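Local atomic coordinates of putative pectin lyase (Geobacillus virus E2, PDB entry 7CHU), a protein that serves as a trimeric tailspike of a deep-sea thermophilic bacteriophage and probably recognises, and may cleave, polysaccharide on the host cell surface. Residues N99-S104 with G113-P118; L495-D498 with K503-F506. One frame throughout, in Å; residues are numbered along the deposited sequence.

Contact 1: residues N99-S104 with G113-P118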
ATOM      1  N   ASN A  99      26.295  22.050  10.098  1.00 15.16           N
ATOM      2  CA  ASN A  99      26.800  22.349  11.444  1.00 16.95           C
ATOM      3  C   ASN A  99      26.136  23.565  12.068  1.00 18.68           C
ATOM      4  O   ASN A  99      26.096  23.664  13.300  1.00 16.89           O
ATOM      5  CB  ASN A  99      28.310  22.568  11.420  1.00 12.89           C
ATOM      6  CG  ASN A  99      29.071  21.281  11.210  1.00 20.71           C
ATOM      7  OD1 ASN A  99      28.502  20.193  11.307  1.00 21.46           O
ATOM      8  ND2 ASN A  99      30.358  21.394  10.913  1.00 23.22           N
ATOM      9  N   SER A 100      25.586  24.472  11.253  1.00 14.51           N
ATOM     10  CA  SER A 100      24.925  25.656  11.793  1.00 17.96           C
ATOM     11  C   SER A 100      23.568  25.340  12.388  1.00 19.60           C
ATOM     12  O   SER A 100      22.992  26.209  13.043  1.00 19.19           O
ATOM     13  CB  SER A 100      24.767  26.729  10.714  1.00 16.93           C
ATOM     14  OG  SER A 100      23.775  26.361   9.746  1.00 18.22           O
ATOM     15  N   ILE A 101      23.015  24.148  12.136  1.00 16.57           N
ATOM     16  CA  ILE A 101      21.778  23.766  12.805  1.00 17.87           C
ATOM     17  C   ILE A 101      22.056  23.555  14.289  1.00 19.59           C
ATOM     18  O   ILE A 101      22.972  22.816  14.682  1.00 21.81           O
ATOM     19  CB  ILE A 101      21.172  22.497  12.178  1.00 23.06           C
ATOM     20  CG1 ILE A 101      20.804  22.741  10.719  1.00 19.37           C
ATOM     21  CG2 ILE A 101      19.939  22.069  12.970  1.00 23.02           C
ATOM     22  CD1 ILE A 101      19.573  23.546  10.545  1.00 21.26           C
ATOM     23  N   VAL A 102      21.250  24.196  15.119  1.00 18.48           N
ATOM     24  CA  VAL A 102      21.340  24.073  16.561  1.00 20.57           C
ATOM     25  C   VAL A 102      20.479  22.886  16.982  1.00 22.27           C
ATOM     26  O   VAL A 102      19.255  22.934  16.866  1.00 21.86           O
ATOM     27  CB  VAL A 102      20.885  25.372  17.235  1.00 22.15           C
ATOM     28  CG1 VAL A 102      20.965  25.240  18.738  1.00 20.94           C
ATOM     29  CG2 VAL A 102      21.767  26.531  16.762  1.00 20.31           C
ATOM     30  N   SER A 103      21.111  21.807  17.453  1.00 17.69           N
ATOM     31  CA  SER A 103      20.322  20.660  17.883  1.00 19.21           C
ATOM     32  C   SER A 103      21.137  19.823  18.860  1.00 20.30           C
ATOM     33  O   SER A 103      22.232  20.197  19.273  1.00 20.28           O
ATOM     34  CB  SER A 103      19.864  19.823  16.683  1.00 17.90           C
ATOM     35  OG  SER A 103      19.062  18.756  17.144  1.00 19.32           O
ATOM     36  N   SER A 104      20.568  18.694  19.261  1.00 22.34           N
ATOM     37  CA  SER A 104      21.255  17.756  20.141  1.00 24.05           C
ATOM     38  C   SER A 104      20.790  16.339  19.801  1.00 22.70           C
ATOM     39  O   SER A 104      20.360  16.087  18.668  1.00 20.03           O
ATOM     40  CB  SER A 104      21.006  18.111  21.612  1.00 22.88           C
ATOM     41  OG  SER A 104      19.613  18.193  21.893  1.00 21.78           O
ATOM     42  N   GLY A 113      15.828  21.268  12.136  1.00 17.79           N
ATOM     43  CA  GLY A 113      15.227  21.949  11.005  1.00 18.13           C
ATOM     44  C   GLY A 113      15.727  21.399   9.682  1.00 17.85           C
ATOM     45  O   GLY A 113      16.392  20.375   9.623  1.00 20.06           O
ATOM     46  N   ILE A 114      15.384  22.108   8.612  1.00 16.81           N
ATOM     47  CA  ILE A 114      15.706  21.690   7.251  1.00 16.35           C
ATOM     48  C   ILE A 114      17.000  22.361   6.823  1.00 15.53           C
ATOM     49  O   ILE A 114      17.199  23.558   7.073  1.00 13.05           O
ATOM     50  CB  ILE A 114      14.566  22.042   6.267  1.00 18.05           C
ATOM     51  CG1 ILE A 114      13.309  21.206   6.541  1.00 22.12           C
ATOM     52  CG2 ILE A 114      15.028  21.874   4.811  1.00 13.94           C
ATOM     53  CD1 ILE A 114      12.165  21.454   5.521  1.00 23.71           C
ATOM     54  N   VAL A 115      17.870  21.595   6.166  1.00 11.39           N
ATOM     55  CA  VAL A 115      18.978  22.119   5.376  1.00 12.09           C
ATOM     56  C   VAL A 115      18.601  21.972   3.906  1.00 15.58           C
ATOM     57  O   VAL A 115      18.461  20.853   3.393  1.00 14.03           O
ATOM     58  CB  VAL A 115      20.288  21.383   5.677  1.00 13.76           C
ATOM     59  CG1 VAL A 115      21.390  21.891   4.730  1.00 13.52           C
ATOM     60  CG2 VAL A 115      20.690  21.585   7.141  1.00 13.60           C
ATOM     61  N   TYR A 116      18.442  23.091   3.208  1.00 12.43           N
ATOM     62  CA  TYR A 116      17.852  23.084   1.879  1.00 13.86           C
ATOM     63  C   TYR A 116      18.931  23.275   0.826  1.00 15.71           C
ATOM     64  O   TYR A 116      19.769  24.179   0.951  1.00 14.43           O
ATOM     65  CB  TYR A 116      16.802  24.185   1.742  1.00 11.70           C
ATOM     66  CG  TYR A 116      16.252  24.193   0.341  1.00 13.37           C
ATOM     67  CD1 TYR A 116      15.416  23.171  -0.092  1.00 14.53           C
ATOM     68  CD2 TYR A 116      16.616  25.180  -0.566  1.00 16.32           C
ATOM     69  CE1 TYR A 116      14.909  23.157  -1.403  1.00 17.42           C
ATOM     70  CE2 TYR A 116      16.124  25.172  -1.869  1.00 19.12           C
ATOM     71  CZ  TYR A 116      15.274  24.166  -2.280  1.00 17.21           C
ATOM     72  OH  TYR A 116      14.793  24.161  -3.579  1.00 25.33           O
ATOM     73  N   PHE A 117      18.898  22.430  -0.205  1.00 15.25           N
ATOM     74  CA  PHE A 117      19.871  22.447  -1.306  1.00 15.22           C
ATOM     75  C   PHE A 117      19.134  22.888  -2.566  1.00 13.60           C
ATOM     76  O   PHE A 117      18.371  22.082  -3.131  1.00 16.33           O
ATOM     77  CB  PHE A 117      20.494  21.054  -1.546  1.00 12.44           C
ATOM     78  CG  PHE A 117      21.311  20.502  -0.409  1.00 12.33           C
ATOM     79  CD1 PHE A 117      20.720  20.139   0.791  1.00 12.96           C
ATOM     80  CD2 PHE A 117      22.662  20.268  -0.577  1.00 12.28           C
ATOM     81  CE1 PHE A 117      21.482  19.620   1.824  1.00 11.95           C
ATOM     82  CE2 PHE A 117      23.445  19.744   0.453  1.00 11.55           C
ATOM     83  CZ  PHE A 117      22.853  19.422   1.657  1.00 12.01           C
ATOM     84  N   PRO A 118      19.332  24.107  -3.065  1.00 14.58           N
ATOM     85  CA  PRO A 118      18.641  24.533  -4.291  1.00 16.42           C
ATOM     86  C   PRO A 118      19.130  23.738  -5.488  1.00 18.61           C
ATOM     87  O   PRO A 118      20.159  23.054  -5.443  1.00 16.65           O
ATOM     88  CB  PRO A 118      19.012  26.022  -4.439  1.00 19.57           C
ATOM     89  CG  PRO A 118      19.569  26.437  -3.083  1.00 18.28           C
ATOM     90  CD  PRO A 118      20.177  25.185  -2.506  1.00 15.68           C
TER

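Contact 2: residues L495-D498 with K503-F506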
ATOM      1  N   LEU A 495     -22.944 -56.598   5.470  1.00 16.12           N
ATOM      2  CA  LEU A 495     -21.930 -57.646   5.414  1.00 18.49           C
ATOM      3  C   LEU A 495     -20.831 -57.316   6.425  1.00 17.21           C
ATOM      4  O   LEU A 495     -20.380 -56.168   6.499  1.00 16.22           O
ATOM      5  CB  LEU A 495     -21.373 -57.745   3.997  1.00 21.00           C
ATOM      6  CG  LEU A 495     -20.464 -58.885   3.568  1.00 21.80           C
ATOM      7  CD1 LEU A 495     -21.208 -60.232   3.585  1.00 14.50           C
ATOM      8  CD2 LEU A 495     -19.946 -58.546   2.180  1.00 23.51           C
ATOM      9  N   PHE A 496     -20.435 -58.307   7.230  1.00 18.11           N
ATOM     10  CA  PHE A 496     -19.462 -58.100   8.307  1.00 18.04           C
ATOM     11  C   PHE A 496     -18.864 -59.446   8.698  1.00 17.50           C
ATOM     12  O   PHE A 496     -19.423 -60.497   8.396  1.00 17.36           O
ATOM     13  CB  PHE A 496     -20.096 -57.443   9.539  1.00 14.38           C
ATOM     14  CG  PHE A 496     -21.135 -58.302  10.229  1.00 17.80           C
ATOM     15  CD1 PHE A 496     -20.883 -58.865  11.472  1.00 18.02           C
ATOM     16  CD2 PHE A 496     -22.370 -58.540   9.627  1.00 18.05           C
ATOM     17  CE1 PHE A 496     -21.847 -59.652  12.102  1.00 18.41           C
ATOM     18  CE2 PHE A 496     -23.342 -59.322  10.245  1.00 18.55           C
ATOM     19  CZ  PHE A 496     -23.081 -59.876  11.490  1.00 19.90           C
ATOM     20  N   VAL A 497     -17.735 -59.401   9.394  1.00 17.91           N
ATOM     21  CA  VAL A 497     -17.225 -60.546  10.140  1.00 17.82           C
ATOM     22  C   VAL A 497     -17.645 -60.399  11.603  1.00 21.13           C
ATOM     23  O   VAL A 497     -17.331 -59.393  12.258  1.00 19.33           O
ATOM     24  CB  VAL A 497     -15.702 -60.664  10.009  1.00 17.58           C
ATOM     25  CG1 VAL A 497     -15.185 -61.795  10.898  1.00 23.16           C
ATOM     26  CG2 VAL A 497     -15.312 -60.912   8.564  1.00 19.04           C
ATOM     27  N   ASP A 498     -18.359 -61.398  12.110  1.00 18.80           N
ATOM     28  CA  ASP A 498     -18.872 -61.404  13.478  1.00 19.88           C
ATOM     29  C   ASP A 498     -17.745 -61.669  14.480  1.00 23.57           C
ATOM     30  O   ASP A 498     -17.115 -62.728  14.443  1.00 21.24           O
ATOM     31  CB  ASP A 498     -19.951 -62.482  13.584  1.00 17.48           C
ATOM     32  CG  ASP A 498     -20.718 -62.442  14.896  1.00 21.44           C
ATOM     33  OD1 ASP A 498     -20.293 -61.786  15.872  1.00 23.70           O
ATOM     34  OD2 ASP A 498     -21.767 -63.092  14.962  1.00 25.40           O
ATOM     35  N   LYS A 503     -16.660 -65.360  11.786  1.00 20.29           N
ATOM     36  CA  LYS A 503     -17.240 -65.822  10.537  1.00 19.92           C
ATOM     37  C   LYS A 503     -17.796 -64.653   9.727  1.00 21.78           C
ATOM     38  O   LYS A 503     -18.325 -63.683  10.292  1.00 15.44           O
ATOM     39  CB  LYS A 503     -18.346 -66.835  10.813  1.00 23.07           C
ATOM     40  CG  LYS A 503     -17.795 -68.159  11.304  1.00 25.18           C
ATOM     41  CD  LYS A 503     -18.894 -69.158  11.551  1.00 28.00           C
ATOM     42  CE  LYS A 503     -18.312 -70.493  12.004  1.00 35.61           C
ATOM     43  NZ  LYS A 503     -19.437 -71.420  12.273  1.00 35.53           N
ATOM     44  N   LEU A 504     -17.656 -64.752   8.403  1.00 15.83           N
ATOM     45  CA  LEU A 504     -18.292 -63.802   7.495  1.00 20.06           C
ATOM     46  C   LEU A 504     -19.799 -64.020   7.522  1.00 20.37           C
ATOM     47  O   LEU A 504     -20.269 -65.135   7.286  1.00 17.89           O
ATOM     48  CB  LEU A 504     -17.764 -63.975   6.074  1.00 17.42           C
ATOM     49  CG  LEU A 504     -18.401 -63.030   5.050  1.00 19.58           C
ATOM     50  CD1 LEU A 504     -17.955 -61.583   5.294  1.00 17.39           C
ATOM     51  CD2 LEU A 504     -18.040 -63.445   3.634  1.00 13.44           C
ATOM     52  N   LYS A 505     -20.559 -62.963   7.821  1.00 17.97           N
ATOM     53  CA  LYS A 505     -22.004 -63.072   7.962  1.00 18.29           C
ATOM     54  C   LYS A 505     -22.658 -61.914   7.230  1.00 18.58           C
ATOM     55  O   LYS A 505     -22.001 -60.941   6.847  1.00 16.63           O
ATOM     56  CB  LYS A 505     -22.450 -63.081   9.437  1.00 17.51           C
ATOM     57  CG  LYS A 505     -21.838 -64.202  10.266  1.00 19.05           C
ATOM     58  CD  LYS A 505     -22.510 -64.344  11.623  1.00 20.55           C
ATOM     59  CE  LYS A 505     -21.810 -65.435  12.447  1.00 20.53           C
ATOM     60  NZ  LYS A 505     -22.385 -65.555  13.812  1.00 19.78           N
ATOM     61  N   PHE A 506     -23.962 -62.054   7.015  1.00 15.03           N
ATOM     62  CA  PHE A 506     -24.771 -61.023   6.381  1.00 19.30           C
ATOM     63  C   PHE A 506     -26.065 -60.878   7.169  1.00 18.98           C
ATOM     64  O   PHE A 506     -26.791 -61.862   7.360  1.00 18.19           O
ATOM     65  CB  PHE A 506     -25.056 -61.395   4.920  1.00 16.64           C
ATOM     66  CG  PHE A 506     -25.824 -60.345   4.148  1.00 17.90           C
ATOM     67  CD1 PHE A 506     -25.228 -59.135   3.834  1.00 14.86           C
ATOM     68  CD2 PHE A 506     -27.112 -60.597   3.685  1.00 17.65           C
ATOM     69  CE1 PHE A 506     -25.917 -58.175   3.101  1.00 18.37           C
ATOM     70  CE2 PHE A 506     -27.813 -59.637   2.957  1.00 17.92           C
ATOM     71  CZ  PHE A 506     -27.204 -58.423   2.663  1.00 16.46           C
TER

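Contact 1: residues N99-S104 with G113-P118
Ile101 packs against Val115 near the start of a right-handed parallel beta-helix, the fold of the pectate lyase-like family. Ile101 lies in the loop that follows helix 91-99. Val115 lies on strand 113-117. The contact is small and buried, and it rests almost wholly on this one isoleucine. Of the 126 Å² buried between the two segments, 68 Å² belongs to Ile101.

CG1 of Ile101 meets CG2 of Val115 at 3.8 Å, and the two side chains lie at a slant to each other. In Val115 this methyl is opposite the carbonyl carbon and beside the backbone N, since CG1 of Val115 takes the place anti to N (chi1 175°). The same CG2 is 4.1 Å from CD1 of Ile101. Ile98 of helix 91-99, Val77 and Leu137 also pack on Val115, while Val75 and Ile135 pack on Ile101. Helix 91-99 and the loop after it thus both pack on the side of the strand that Val115 faces.

The strand backbone is held by other neighbours. Ile114 bonds through its backbone to Val75, and Val115 to Arg136, so strand 113-117 sits between strands 75-76 and 135-139. These are parallel beta pairings, as between successive coils of a beta-helix. Farther along, Tyr116 and Pro118 pack on Thr72 of the second subunit.

The remaining approaches are to backbone. Gly113, at phi 145° and psi -170°, offers bare backbone to the isoleucine. CD1 of Ile101 comes to 4.2 Å from Ile114 O, and CG2 of Ile101 stands 4.3 Å from Gly113 N.

Contact 2: residues L495-D498 with K503-F506
Lys505 lies across from Phe496 and reaches along the sheet to Asp498. Its CB sits over one face of the Phe496 ring, 4.2 Å from the centroid of that ring and 28° off the normal, a CH-pi contact. CG comes near CB of Asp498, and from there the extended chain carries CD past the same CB at 3.7 Å. CE comes to 3.4 Å from Asp498 OD2. The tip, NZ, forms a salt bridge with Asp498 OD2 at 2.8 Å. It meets that oxygen on the anti side, 28° out of the carboxylate plane. NZ has a second anionic partner in Asp501 of the turn, which probably stabilises its charge further. The other carboxylate oxygen, OD1, accepts the backbone N-H of Ala500.

Phe496 and Lys505 are a hydrogen-bonded antiparallel pair. Lys505 N gives a nearly straight bond to Phe496 O at 2.8 Å, and Phe496 N returns one to Lys505 O at 3.1 Å.

The opposite face carries Leu495, Val497, Leu504 and Phe506. CD1 of Leu495 meets CD1 of Leu504 at 3.9 Å. CB of Leu495 meets CD1 of Phe506 at 4.1 Å. Leu495 also packs on Leu495 of each neighbouring subunit, so this apolar face lies at the trimer interface. This is a beta-hairpin, extended by strand 513-515 to a three-stranded antiparallel sheet that runs on, through Leu495, into a strand of the third subunit.

The two contacts lie on opposite sides of the chain's centre, with their centres about 93 Å apart, and share no strand or helix. Both are mainly buried. Contact 1 belongs to the start of the beta-helix and joins a loop to a strand; contact 2 joins neighbouring strands near the C-terminus. Their chemistry follows from this. The first is thin and apolar, and its strand pairs with parallel neighbours elsewhere. The second combines backbone bonds, a salt bridge and an apolar face, with Lys503 exposed at its margin. Both touch the second subunit; contact 2 also meets the third, with which its sheet is continued.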